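Long-range contacts in putative cytoplasmic protein (Salmonella typhimurium LT2, PDB 2Q02), which is of unknown function but binds zinc in a xylose isomerase-like TIM barrel and may have isomerase activity: residues I15-S20 with Q250-S255; F25-R30 with E258-I263; I67-A72 with A99-L104; R92-V97 with Y132-L137. All coordinates share one frame; numbering follows the deposited sequence.

Contact 1 of 4, residues I15-S20 with Q250-S255; sequences IAPGLS and QLASWS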
loop_
_atom_site.group_PDB
_atom_site.type_symbol
_atom_site.label_atom_id
_atom_site.label_comp_id
_atom_site.label_asym_id
_atom_site.label_seq_id
_atom_site.Cartn_x
_atom_site.Cartn_y
_atom_site.Cartn_z
ATOM N N ILE A 15 -10.022 4.083 -2.581
ATOM C CA ILE A 15 -10.824 4.217 -3.812
ATOM C C ILE A 15 -12.296 4.587 -3.543
ATOM O O ILE A 15 -12.988 5.080 -4.427
ATOM C CB ILE A 15 -10.733 2.912 -4.677
ATOM C CG1 ILE A 15 -11.116 3.167 -6.128
ATOM C CG2 ILE A 15 -11.571 1.773 -4.092
ATOM C CD1 ILE A 15 -10.718 2.029 -7.055
ATOM N N ALA A 16 -12.757 4.375 -2.315
ATOM C CA ALA A 16 -14.166 4.542 -1.980
ATOM C C ALA A 16 -14.381 5.384 -0.726
ATOM O O ALA A 16 -14.935 4.882 0.268
ATOM C CB ALA A 16 -14.818 3.175 -1.804
ATOM N N PRO A 17 -13.992 6.672 -0.777
ATOM C CA PRO A 17 -14.106 7.553 0.398
ATOM C C PRO A 17 -15.552 7.744 0.891
ATOM O O PRO A 17 -15.767 7.983 2.082
ATOM C CB PRO A 17 -13.538 8.889 -0.101
ATOM C CG PRO A 17 -13.725 8.850 -1.585
ATOM C CD PRO A 17 -13.453 7.395 -1.940
ATOM N N GLY A 18 -16.526 7.628 -0.011
ATOM C CA GLY A 18 -17.916 7.873 0.333
ATOM C C GLY A 18 -18.682 6.671 0.856
ATOM O O GLY A 18 -19.807 6.814 1.306
ATOM N N LEU A 19 -18.089 5.488 0.807
ATOM C CA LEU A 19 -18.788 4.255 1.191
ATOM C C LEU A 19 -18.485 3.810 2.612
ATOM O O LEU A 19 -17.314 3.790 3.036
ATOM C CB LEU A 19 -18.390 3.109 0.255
ATOM C CG LEU A 19 -18.818 3.279 -1.201
ATOM C CD1 LEU A 19 -18.321 2.102 -2.032
ATOM C CD2 LEU A 19 -20.342 3.430 -1.291
ATOM N N SER A 20 -19.534 3.405 3.331
ATOM C CA SER A 20 -19.353 2.770 4.623
ATOM C C SER A 20 -18.585 1.473 4.424
ATOM O O SER A 20 -18.473 0.972 3.307
ATOM C CB SER A 20 -20.691 2.441 5.267
ATOM O OG SER A 20 -21.201 1.227 4.742
ATOM N N GLN A 250 -10.852 13.446 -7.125
ATOM C CA GLN A 250 -11.799 13.062 -8.193
ATOM C C GLN A 250 -12.582 11.792 -7.792
ATOM O O GLN A 250 -13.688 11.560 -8.266
ATOM C CB GLN A 250 -11.062 12.748 -9.507
ATOM C CG GLN A 250 -10.469 13.925 -10.320
ATOM C CD GLN A 250 -9.656 13.409 -11.539
ATOM O OE1 GLN A 250 -10.197 12.730 -12.435
ATOM N NE2 GLN A 250 -8.352 13.701 -11.549
ATOM N N LEU A 251 -11.979 10.960 -6.946
ATOM C CA LEU A 251 -12.613 9.730 -6.473
ATOM C C LEU A 251 -13.944 9.967 -5.765
ATOM O O LEU A 251 -14.891 9.197 -5.967
ATOM C CB LEU A 251 -11.692 8.974 -5.511
ATOM C CG LEU A 251 -10.416 8.376 -6.101
ATOM C CD1 LEU A 251 -9.492 7.954 -4.966
ATOM C CD2 LEU A 251 -10.699 7.193 -7.005
ATOM N N ALA A 252 -14.006 11.006 -4.931
ATOM C CA ALA A 252 -15.223 11.319 -4.161
ATOM C C ALA A 252 -16.468 11.507 -5.019
ATOM O O ALA A 252 -17.574 11.327 -4.539
ATOM C CB ALA A 252 -15.007 12.559 -3.307
ATOM N N SER A 253 -16.287 11.875 -6.283
ATOM C CA SER A 253 -17.407 12.106 -7.199
ATOM C C SER A 253 -17.925 10.834 -7.904
ATOM O O SER A 253 -18.879 10.903 -8.691
ATOM C CB SER A 253 -17.002 13.149 -8.252
ATOM O OG SER A 253 -15.905 12.694 -9.042
ATOM N N TRP A 254 -17.298 9.693 -7.620
ATOM C CA TRP A 254 -17.625 8.406 -8.270
ATOM C C TRP A 254 -18.776 7.650 -7.582
ATOM O O TRP A 254 -18.734 7.418 -6.369
ATOM C CB TRP A 254 -16.393 7.483 -8.253
ATOM C CG TRP A 254 -15.203 7.928 -9.078
ATOM C CD1 TRP A 254 -15.034 9.116 -9.714
ATOM C CD2 TRP A 254 -14.018 7.169 -9.328
ATOM N NE1 TRP A 254 -13.822 9.142 -10.360
ATOM C CE2 TRP A 254 -13.180 7.957 -10.137
ATOM C CE3 TRP A 254 -13.587 5.890 -8.951
ATOM C CZ2 TRP A 254 -11.935 7.516 -10.575
ATOM C CZ3 TRP A 254 -12.347 5.455 -9.380
ATOM C CH2 TRP A 254 -11.535 6.265 -10.188
ATOM N N SER A 255 -19.775 7.230 -8.357
ATOM C CA SER A 255 -20.793 6.305 -7.843
ATOM C C SER A 255 -20.215 4.891 -7.664
ATOM O O SER A 255 -19.101 4.598 -8.122
ATOM C CB SER A 255 -21.994 6.260 -8.780
ATOM O OG SER A 255 -21.665 5.599 -9.985
HETATM O O HOH W 1 -15.715 6.702 -4.661
#
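I15 and P17, in the loop that follows the first strand of the TIM barrel, meet L251, A252 and W254 in the loop that follows the last strand, so the contact helps close the ring of beta-alpha loops.

The packing is apolar. I15 turns CG1 opposite its backbone N (chi1 -160°), which carries that branch to L251 CD2 at 4.1 Å and also to W254 CZ3 at 4.2 Å. The two side chains of I15 and L251 cross at about a right angle, and their apolar branches suit this buried place. Within its own segment L251 lays CD2 over one face of the W254 indole, toward its rim. P17 is compact and rigid, and its ring lies against the short 3-10 turn of 251-253, with CG 3.9 Å from A252 CA; the small A252 allows that approach.

The 3-10 turn is braced from within, since Q250 O accepts from both S253 OG, at 2.6 Å, and S253 N. No direct hydrogen bond joins the segments; instead one water donates to both carbonyls, 3.2 Å from I15 O and 2.9 Å from L251 O.

Contact 2 of 4, residues F25-R30 with E258-I263; sequences FRLVKR and EIEEQI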
loop_
_atom_site.group_PDB
_atom_site.type_symbol
_atom_site.label_atom_id
_atom_site.label_comp_id
_atom_site.label_asym_id
_atom_site.label_seq_id
_atom_site.Cartn_x
_atom_site.Cartn_y
_atom_site.Cartn_z
ATOM N N PHE A 25 -17.227 -3.330 1.362
ATOM C CA PHE A 25 -17.023 -4.784 1.343
ATOM C C PHE A 25 -17.981 -5.469 0.376
ATOM O O PHE A 25 -17.587 -6.397 -0.332
ATOM C CB PHE A 25 -17.220 -5.393 2.752
ATOM C CG PHE A 25 -16.051 -5.188 3.716
ATOM C CD1 PHE A 25 -15.045 -4.250 3.482
ATOM C CD2 PHE A 25 -15.984 -5.932 4.888
ATOM C CE1 PHE A 25 -14.005 -4.084 4.376
ATOM C CE2 PHE A 25 -14.931 -5.761 5.779
ATOM C CZ PHE A 25 -13.952 -4.836 5.519
ATOM N N ARG A 26 -19.232 -5.010 0.361
ATOM C CA ARG A 26 -20.276 -5.589 -0.496
ATOM C C ARG A 26 -19.920 -5.379 -1.979
ATOM O O ARG A 26 -20.122 -6.269 -2.803
ATOM C CB ARG A 26 -21.666 -5.007 -0.147
ATOM C CG ARG A 26 -22.824 -5.614 -0.948
ATOM C CD ARG A 26 -24.198 -5.159 -0.451
ATOM N NE ARG A 26 -24.270 -3.701 -0.319
ATOM C CZ ARG A 26 -24.750 -3.028 0.735
ATOM N NH1 ARG A 26 -25.273 -3.654 1.794
ATOM N NH2 ARG A 26 -24.730 -1.695 0.715
ATOM N N LEU A 27 -19.363 -4.214 -2.300
ATOM C CA LEU A 27 -18.915 -3.898 -3.664
ATOM C C LEU A 27 -17.786 -4.831 -4.109
ATOM O O LEU A 27 -17.843 -5.408 -5.206
ATOM C CB LEU A 27 -18.473 -2.427 -3.734
ATOM C CG LEU A 27 -17.996 -1.827 -5.050
ATOM C CD1 LEU A 27 -18.224 -0.335 -4.999
ATOM C CD2 LEU A 27 -16.537 -2.152 -5.307
ATOM N N VAL A 28 -16.776 -4.986 -3.247
ATOM C CA VAL A 28 -15.626 -5.846 -3.540
ATOM C C VAL A 28 -16.066 -7.307 -3.770
ATOM O O VAL A 28 -15.541 -7.980 -4.660
ATOM C CB VAL A 28 -14.562 -5.762 -2.421
ATOM C CG1 VAL A 28 -13.442 -6.781 -2.638
ATOM C CG2 VAL A 28 -13.990 -4.360 -2.331
ATOM N N LYS A 29 -17.043 -7.785 -2.994
ATOM C CA LYS A 29 -17.605 -9.131 -3.216
ATOM C C LYS A 29 -18.392 -9.195 -4.538
ATOM O O LYS A 29 -18.241 -10.168 -5.279
ATOM C CB LYS A 29 -18.433 -9.638 -2.020
ATOM C CG LYS A 29 -19.294 -10.916 -2.317
ATOM C CD LYS A 29 -18.977 -12.086 -1.377
ATOM C CE LYS A 29 -19.867 -13.333 -1.637
ATOM N NZ LYS A 29 -21.321 -13.097 -1.348
ATOM N N ARG A 30 -19.197 -8.172 -4.849
ATOM C CA ARG A 30 -19.906 -8.097 -6.136
ATOM C C ARG A 30 -18.928 -8.229 -7.319
ATOM O O ARG A 30 -19.247 -8.847 -8.338
ATOM C CB ARG A 30 -20.727 -6.788 -6.261
ATOM C CG ARG A 30 -22.143 -6.812 -5.625
ATOM C CD ARG A 30 -22.957 -5.520 -5.919
ATOM N NE ARG A 30 -22.702 -4.472 -4.924
ATOM C CZ ARG A 30 -22.119 -3.291 -5.149
ATOM N NH1 ARG A 30 -21.725 -2.920 -6.356
ATOM N NH2 ARG A 30 -21.929 -2.460 -4.138
ATOM N N GLU A 258 -19.449 3.511 -11.043
ATOM C CA GLU A 258 -18.214 4.071 -11.617
ATOM C C GLU A 258 -16.963 3.414 -11.006
ATOM O O GLU A 258 -15.981 3.146 -11.716
ATOM C CB GLU A 258 -18.180 5.593 -11.406
ATOM C CG GLU A 258 -16.899 6.318 -11.887
ATOM C CD GLU A 258 -16.983 6.825 -13.337
ATOM O OE1 GLU A 258 -17.831 7.716 -13.640
ATOM O OE2 GLU A 258 -16.176 6.342 -14.165
ATOM N N ILE A 259 -17.012 3.157 -9.693
ATOM C CA ILE A 259 -15.937 2.463 -8.969
ATOM C C ILE A 259 -15.768 1.058 -9.514
ATOM O O ILE A 259 -14.634 0.617 -9.744
ATOM C CB ILE A 259 -16.216 2.374 -7.442
ATOM C CG1 ILE A 259 -16.092 3.739 -6.769
ATOM C CG2 ILE A 259 -15.237 1.445 -6.743
ATOM C CD1 ILE A 259 -16.540 3.707 -5.294
ATOM N N GLU A 260 -16.880 0.348 -9.709
ATOM C CA GLU A 260 -16.830 -1.007 -10.264
ATOM C C GLU A 260 -16.193 -0.998 -11.658
ATOM O O GLU A 260 -15.393 -1.874 -11.974
ATOM C CB GLU A 260 -18.227 -1.652 -10.311
ATOM C CG GLU A 260 -18.830 -2.034 -8.938
ATOM C CD GLU A 260 -20.274 -2.564 -9.019
ATOM O OE1 GLU A 260 -20.468 -3.762 -9.296
ATOM O OE2 GLU A 260 -21.226 -1.796 -8.784
ATOM N N GLU A 261 -16.538 0.000 -12.473
ATOM C CA GLU A 261 -16.024 0.129 -13.844
ATOM C C GLU A 261 -14.511 0.328 -13.895
ATOM O O GLU A 261 -13.827 -0.242 -14.735
ATOM C CB GLU A 261 -16.696 1.317 -14.557
ATOM C CG GLU A 261 -18.156 1.099 -15.002
ATOM C CD GLU A 261 -18.797 2.376 -15.570
ATOM O OE1 GLU A 261 -18.082 3.389 -15.766
ATOM O OE2 GLU A 261 -20.020 2.381 -15.821
ATOM N N GLN A 262 -13.998 1.151 -12.998
ATOM C CA GLN A 262 -12.578 1.521 -12.990
ATOM C C GLN A 262 -11.687 0.391 -12.511
ATOM O O GLN A 262 -10.545 0.255 -12.944
ATOM C CB GLN A 262 -12.377 2.725 -12.087
ATOM C CG GLN A 262 -13.085 3.981 -12.585
ATOM C CD GLN A 262 -12.204 4.868 -13.443
ATOM O OE1 GLN A 262 -11.052 4.545 -13.731
ATOM N NE2 GLN A 262 -12.749 6.002 -13.850
ATOM N N ILE A 263 -12.213 -0.404 -11.591
ATOM C CA ILE A 263 -11.510 -1.583 -11.102
ATOM C C ILE A 263 -11.526 -2.613 -12.204
ATOM O O ILE A 263 -10.499 -3.200 -12.510
ATOM C CB ILE A 263 -12.139 -2.161 -9.791
ATOM C CG1 ILE A 263 -12.006 -1.146 -8.638
ATOM C CG2 ILE A 263 -11.449 -3.449 -9.394
ATOM C CD1 ILE A 263 -13.008 -1.317 -7.485
#
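Two outer helices of the TIM barrel, 21-30 after the first strand and 256-271 after the last, pack side by side here and complete the helical layer where the barrel closes. Their segments run in the same general sense, with axes 10.8 Å apart at closest and a crossing angle of -45°.

L27 points across to the facing helix. Its CG stands opposite the backbone N (chi1 -178°), which sends both methyls over: CD1 reaches I259 CG2 at 3.9 Å, and CD2 meets I263 CD1 at 4.2 Å. I259 and I263 lie one turn apart on the same side of their helix, so together they form an apolar strip suited to a leucine. L27 CG also rests on E260 CG at 4.0 Å, the aliphatic part of a residue that is polar only at its end.

Beyond this apolar layer, toward solvent, R30 NH1 in the conformer given forms a salt bridge with E260 OE2 at 2.7 Å. The carboxylate oxygen comes in at the edge of the guanidinium, in its plane, while the two flat groups are turned 73° apart. R30 NH2 makes a second salt bridge, to E256.

In this conformer, one of two, the guanidinium joins two acids of one helix, which would tend to keep R30 protonated and both glutamates ionised, with the E260 stem resting on L27 beneath the charges.

Contact 3 of 4, residues I67-A72 with A99-L104; sequences IVTINA and ARALVL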
loop_
_atom_site.group_PDB
_atom_site.type_symbol
_atom_site.label_atom_id
_atom_site.label_comp_id
_atom_site.label_asym_id
_atom_site.label_seq_id
_atom_site.Cartn_x
_atom_site.Cartn_y
_atom_site.Cartn_z
ATOM N N ILE A 67 -8.738 -9.006 5.020
ATOM C CA ILE A 67 -8.172 -7.676 5.182
ATOM C C ILE A 67 -6.656 -7.844 5.188
ATOM O O ILE A 67 -6.098 -8.356 6.145
ATOM C CB ILE A 67 -8.652 -7.015 6.483
ATOM C CG1 ILE A 67 -10.175 -6.841 6.444
ATOM C CG2 ILE A 67 -7.919 -5.665 6.700
ATOM C CD1 ILE A 67 -10.791 -6.456 7.758
ATOM N N VAL A 68 -5.995 -7.433 4.116
ATOM C CA VAL A 68 -4.584 -7.743 3.927
ATOM C C VAL A 68 -3.704 -6.786 4.706
ATOM O O VAL A 68 -2.761 -7.220 5.365
ATOM C CB VAL A 68 -4.159 -7.709 2.432
ATOM C CG1 VAL A 68 -2.672 -7.993 2.299
ATOM C CG2 VAL A 68 -5.005 -8.702 1.575
ATOM N N THR A 69 -3.974 -5.487 4.624
ATOM C CA THR A 69 -3.212 -4.545 5.454
ATOM C C THR A 69 -4.063 -3.461 6.047
ATOM O O THR A 69 -5.216 -3.262 5.657
ATOM C CB THR A 69 -2.056 -3.807 4.685
ATOM O OG1 THR A 69 -2.576 -2.658 4.006
ATOM C CG2 THR A 69 -1.371 -4.715 3.679
ATOM N N ILE A 70 -3.441 -2.761 6.994
ATOM C CA ILE A 70 -3.870 -1.439 7.399
ATOM C C ILE A 70 -2.810 -0.416 7.000
ATOM O O ILE A 70 -1.622 -0.647 7.148
ATOM C CB ILE A 70 -4.161 -1.417 8.905
ATOM C CG1 ILE A 70 -5.426 -2.260 9.160
ATOM C CG2 ILE A 70 -4.335 0.017 9.403
ATOM C CD1 ILE A 70 -5.753 -2.454 10.599
ATOM N N ASN A 71 -3.265 0.691 6.435
ATOM C CA ASN A 71 -2.425 1.852 6.114
ATOM C C ASN A 71 -2.806 2.989 7.053
ATOM O O ASN A 71 -3.977 3.375 7.050
ATOM C CB ASN A 71 -2.704 2.368 4.694
ATOM C CG ASN A 71 -2.249 1.419 3.616
ATOM O OD1 ASN A 71 -1.203 1.649 3.002
ATOM N ND2 ASN A 71 -3.036 0.344 3.363
ATOM N N ALA A 72 -1.873 3.585 7.812
ATOM C CA ALA A 72 -0.439 3.238 7.859
ATOM C C ALA A 72 0.145 3.970 9.044
ATOM O O ALA A 72 -0.475 4.915 9.535
ATOM C CB ALA A 72 0.285 3.665 6.590
ATOM N N ALA A 99 -6.424 -8.055 10.356
ATOM C CA ALA A 99 -5.501 -7.633 9.314
ATOM C C ALA A 99 -4.152 -8.351 9.463
ATOM O O ALA A 99 -3.602 -8.499 10.564
ATOM C CB ALA A 99 -5.306 -6.144 9.337
ATOM N N ARG A 100 -3.630 -8.787 8.332
ATOM C CA ARG A 100 -2.395 -9.549 8.270
ATOM C C ARG A 100 -1.169 -8.662 8.524
ATOM O O ARG A 100 -0.213 -9.068 9.179
ATOM C CB ARG A 100 -2.285 -10.143 6.856
ATOM C CG ARG A 100 -1.090 -11.056 6.628
ATOM C CD ARG A 100 -1.326 -11.949 5.376
ATOM N NE ARG A 100 -0.649 -11.449 4.169
ATOM C CZ ARG A 100 -0.976 -11.785 2.923
ATOM N NH1 ARG A 100 -1.992 -12.605 2.660
ATOM N NH2 ARG A 100 -0.280 -11.287 1.922
ATOM N N ALA A 101 -1.208 -7.455 7.977
ATOM C CA ALA A 101 -0.045 -6.596 7.963
ATOM C C ALA A 101 -0.426 -5.151 8.312
ATOM O O ALA A 101 -1.601 -4.729 8.159
ATOM C CB ALA A 101 0.621 -6.651 6.574
ATOM N N LEU A 102 0.573 -4.404 8.789
ATOM C CA LEU A 102 0.442 -2.964 8.953
ATOM C C LEU A 102 1.572 -2.299 8.166
ATOM O O LEU A 102 2.745 -2.737 8.190
ATOM C CB LEU A 102 0.460 -2.558 10.429
ATOM C CG LEU A 102 0.560 -1.089 10.856
ATOM C CD1 LEU A 102 -0.691 -0.331 10.490
ATOM C CD2 LEU A 102 0.792 -1.001 12.333
ATOM N N VAL A 103 1.197 -1.235 7.457
ATOM C CA VAL A 103 2.125 -0.515 6.591
ATOM C C VAL A 103 2.875 0.572 7.346
ATOM O O VAL A 103 2.289 1.313 8.144
ATOM C CB VAL A 103 1.371 0.142 5.411
ATOM C CG1 VAL A 103 2.321 0.987 4.565
ATOM C CG2 VAL A 103 0.696 -0.904 4.558
ATOM N N LEU A 104 4.165 0.692 7.047
ATOM C CA LEU A 104 5.060 1.676 7.686
ATOM C C LEU A 104 5.617 2.665 6.642
ATOM O O LEU A 104 6.175 2.259 5.608
ATOM C CB LEU A 104 6.225 0.954 8.360
ATOM C CG LEU A 104 5.845 -0.034 9.465
ATOM C CD1 LEU A 104 6.967 -1.006 9.741
ATOM C CD2 LEU A 104 5.480 0.683 10.757
#
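T69 pairs with A101 and I70 with L102 in the beta-alpha-beta unit formed by strand 66-73, helix 81-97 and strand 101-104, whose two strands are parallel neighbours in the barrel wall.

Backbone bonds set the register. I70 uses both its polar atoms: its N donates to A101 O at 2.9 Å, and its O receives V103 N at 2.9 Å, almost in line with the carbonyl. Nearer the start of the strands the bonds are weaker, from A101 N to V68 O and from R100 N to I67 O.

Apolar contacts flank the pairing. Towards helix 81-97, A99 CB touches both I67 CG2 (3.7 Å) and I70 CG1 (3.9 Å), a place for a small side chain, while L102 CD1 touches I70 CG2 at 3.8 Å. On the barrel's inner side, T69 CG2 faces A101 CB. V103 CG2 comes within 3.5 Å of N71 OD1.

Polar ends on this inner side look to the neighbouring strand: T69 OG1 and N71 ND2 both bond to E37. The N71 side chain lies about 5 Å from the zinc, and the side chains of V103 and the zinc ligand E139 are about 4 Å apart. The bond to E37 thus probably helps hold the N71 amide, with apolar V103 bordering the metal site.

Contact 4 of 4, residues R92-V97 with Y132-L137; sequences RDAQGV and YDIQGL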
loop_
_atom_site.group_PDB
_atom_site.type_symbol
_atom_site.label_atom_id
_atom_site.label_comp_id
_atom_site.label_asym_id
_atom_site.label_seq_id
_atom_site.Cartn_x
_atom_site.Cartn_y
_atom_site.Cartn_z
ATOM N N ARG A 92 -3.280 -2.804 17.556
ATOM C CA ARG A 92 -4.563 -3.290 18.097
ATOM C C ARG A 92 -5.638 -3.366 17.022
ATOM O O ARG A 92 -6.422 -4.332 16.990
ATOM C CB ARG A 92 -5.120 -2.363 19.187
ATOM C CG ARG A 92 -4.439 -2.438 20.512
ATOM C CD ARG A 92 -5.006 -1.400 21.477
ATOM N NE ARG A 92 -3.907 -0.604 22.025
ATOM C CZ ARG A 92 -3.836 0.725 22.053
ATOM N NH1 ARG A 92 -4.828 1.479 21.602
ATOM N NH2 ARG A 92 -2.766 1.310 22.564
ATOM N N ASP A 93 -5.705 -2.313 16.199
ATOM C CA ASP A 93 -6.683 -2.220 15.114
ATOM C C ASP A 93 -6.531 -3.368 14.123
ATOM O O ASP A 93 -7.515 -3.960 13.679
ATOM C CB ASP A 93 -6.533 -0.879 14.368
ATOM C CG ASP A 93 -7.134 0.286 15.124
ATOM O OD1 ASP A 93 -7.923 0.043 16.074
ATOM O OD2 ASP A 93 -6.818 1.447 14.758
ATOM N N ALA A 94 -5.278 -3.662 13.782
ATOM C CA ALA A 94 -4.944 -4.728 12.839
ATOM C C ALA A 94 -5.276 -6.087 13.436
ATOM O O ALA A 94 -5.936 -6.915 12.791
ATOM C CB ALA A 94 -3.460 -4.645 12.417
ATOM N N GLN A 95 -4.858 -6.300 14.676
ATOM C CA GLN A 95 -5.167 -7.528 15.378
ATOM C C GLN A 95 -6.691 -7.715 15.507
ATOM O O GLN A 95 -7.210 -8.807 15.250
ATOM C CB GLN A 95 -4.488 -7.507 16.741
ATOM C CG GLN A 95 -4.597 -8.781 17.538
ATOM C CD GLN A 95 -3.912 -8.642 18.854
ATOM O OE1 GLN A 95 -4.116 -7.660 19.581
ATOM N NE2 GLN A 95 -3.059 -9.601 19.170
ATOM N N GLY A 96 -7.401 -6.646 15.871
ATOM C CA GLY A 96 -8.844 -6.698 16.079
ATOM C C GLY A 96 -9.688 -6.968 14.851
ATOM O O GLY A 96 -10.677 -7.695 14.937
ATOM N N VAL A 97 -9.328 -6.377 13.710
ATOM C CA VAL A 97 -10.089 -6.630 12.460
ATOM C C VAL A 97 -9.624 -7.890 11.741
ATOM O O VAL A 97 -10.278 -8.348 10.823
ATOM C CB VAL A 97 -10.057 -5.437 11.460
ATOM C CG1 VAL A 97 -10.587 -4.168 12.134
ATOM C CG2 VAL A 97 -8.658 -5.234 10.864
ATOM N N TYR A 132 2.089 -8.561 18.572
ATOM C CA TYR A 132 0.703 -8.531 18.108
ATOM C C TYR A 132 0.483 -9.552 16.986
ATOM O O TYR A 132 -0.617 -9.651 16.446
ATOM C CB TYR A 132 0.290 -7.133 17.591
ATOM C CG TYR A 132 0.180 -6.079 18.667
ATOM C CD1 TYR A 132 1.314 -5.495 19.226
ATOM C CD2 TYR A 132 -1.055 -5.666 19.131
ATOM C CE1 TYR A 132 1.210 -4.545 20.231
ATOM C CE2 TYR A 132 -1.174 -4.705 20.128
ATOM C CZ TYR A 132 -0.048 -4.154 20.678
ATOM O OH TYR A 132 -0.195 -3.217 21.681
ATOM N N ASP A 133 1.521 -10.308 16.640
ATOM C CA ASP A 133 1.508 -11.205 15.468
ATOM C C ASP A 133 1.048 -10.528 14.170
ATOM O O ASP A 133 0.231 -11.058 13.441
ATOM C CB ASP A 133 0.709 -12.484 15.724
ATOM C CG ASP A 133 0.982 -13.568 14.662
ATOM O OD1 ASP A 133 2.136 -13.648 14.202
ATOM O OD2 ASP A 133 0.056 -14.328 14.286
ATOM N N ILE A 134 1.608 -9.352 13.896
ATOM C CA ILE A 134 1.309 -8.602 12.678
ATOM C C ILE A 134 2.593 -8.494 11.854
ATOM O O ILE A 134 3.684 -8.303 12.410
ATOM C CB ILE A 134 0.738 -7.191 12.990
ATOM C CG1 ILE A 134 -0.555 -7.288 13.817
ATOM C CG2 ILE A 134 0.519 -6.387 11.694
ATOM C CD1 ILE A 134 -1.715 -8.038 13.145
ATOM N N GLN A 135 2.454 -8.634 10.537
ATOM C CA GLN A 135 3.564 -8.440 9.601
ATOM C C GLN A 135 3.752 -6.974 9.315
ATOM O O GLN A 135 2.808 -6.188 9.338
ATOM C CB GLN A 135 3.325 -9.175 8.279
ATOM C CG GLN A 135 3.347 -10.717 8.389
ATOM C CD GLN A 135 2.755 -11.425 7.169
ATOM O OE1 GLN A 135 2.529 -10.822 6.105
ATOM N NE2 GLN A 135 2.483 -12.713 7.325
ATOM N N GLY A 136 4.987 -6.599 9.046
ATOM C CA GLY A 136 5.304 -5.218 8.709
ATOM C C GLY A 136 5.650 -5.047 7.243
ATOM O O GLY A 136 6.390 -5.848 6.657
ATOM N N LEU A 137 5.099 -3.994 6.653
ATOM C CA LEU A 137 5.407 -3.635 5.285
ATOM C C LEU A 137 5.991 -2.204 5.252
ATOM O O LEU A 137 5.297 -1.221 5.581
ATOM C CB LEU A 137 4.143 -3.732 4.415
ATOM C CG LEU A 137 3.635 -5.121 4.066
ATOM C CD1 LEU A 137 2.326 -5.014 3.327
ATOM C CD2 LEU A 137 4.687 -5.876 3.242
#
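The Y132 ring is the flat group that meets most here, in the outer layer of the TIM barrel, where the segment 92-97 of helix 81-97 comes obliquely to its CD2 and CE2 atoms. The atoms that approach in this way are R92 N, 3.8 Å from Y132 CE2, and Q95 OE1, 3.7 Å from Y132 CD2. R92 runs beside the tyrosine in the same direction, its CG 4.0 Å from Y132 CE2, and its guanidinium plane is turned 52° from the ring. Q95, one turn further on, crosses at about a right angle with its amide plane at 49° to the ring, a tilted contact rather than a stack.

Helix 81-97 packs here against the turn that leads from helix 115-130 into strand 135-138. In that turn D133 takes a positive phi and ends the preceding helix in a Schellman motif; the chain turns here, and the side chains of Y132 and I134 both point toward helix 81-97. Tyrosine suits the place, its broad, partly exposed ring running beside R92 while Q95 crosses it. E88 and L91 of the same helix also touch it.

Deeper in, the side-chain contact is apolar. I134 is buried and A94 is small enough for the isoleucine to come close to the helix backbone: I134 CD1 lies 3.9 Å from A94 CB and also 3.9 Å from Q95 N.

The four contacts form two groups in one TIM barrel. Contacts 1 and 2, centres 11 Å apart, close the barrel where its first and last beta-alpha units meet; L19 CD1 packs on L27 CD1 at 3.8 Å and I15 CD1 on I263 CG1 at 3.8 Å. Contacts 3 and 4 have centres 7 Å apart: the helix of contact 4 connects the two strands of contact 3, and A99 N lies 2.7 Å from A94 O, a probable hydrogen bond. Between the groups, F25 CZ of contact 2 touches I67 CD1 of contact 3 at 4.2 Å. Contact 3 is next to the zinc held by E139, D170, H197 and E245, through the N71 side chain, whereas the I15 side chain of contact 1 is about 8 Å from that of E245.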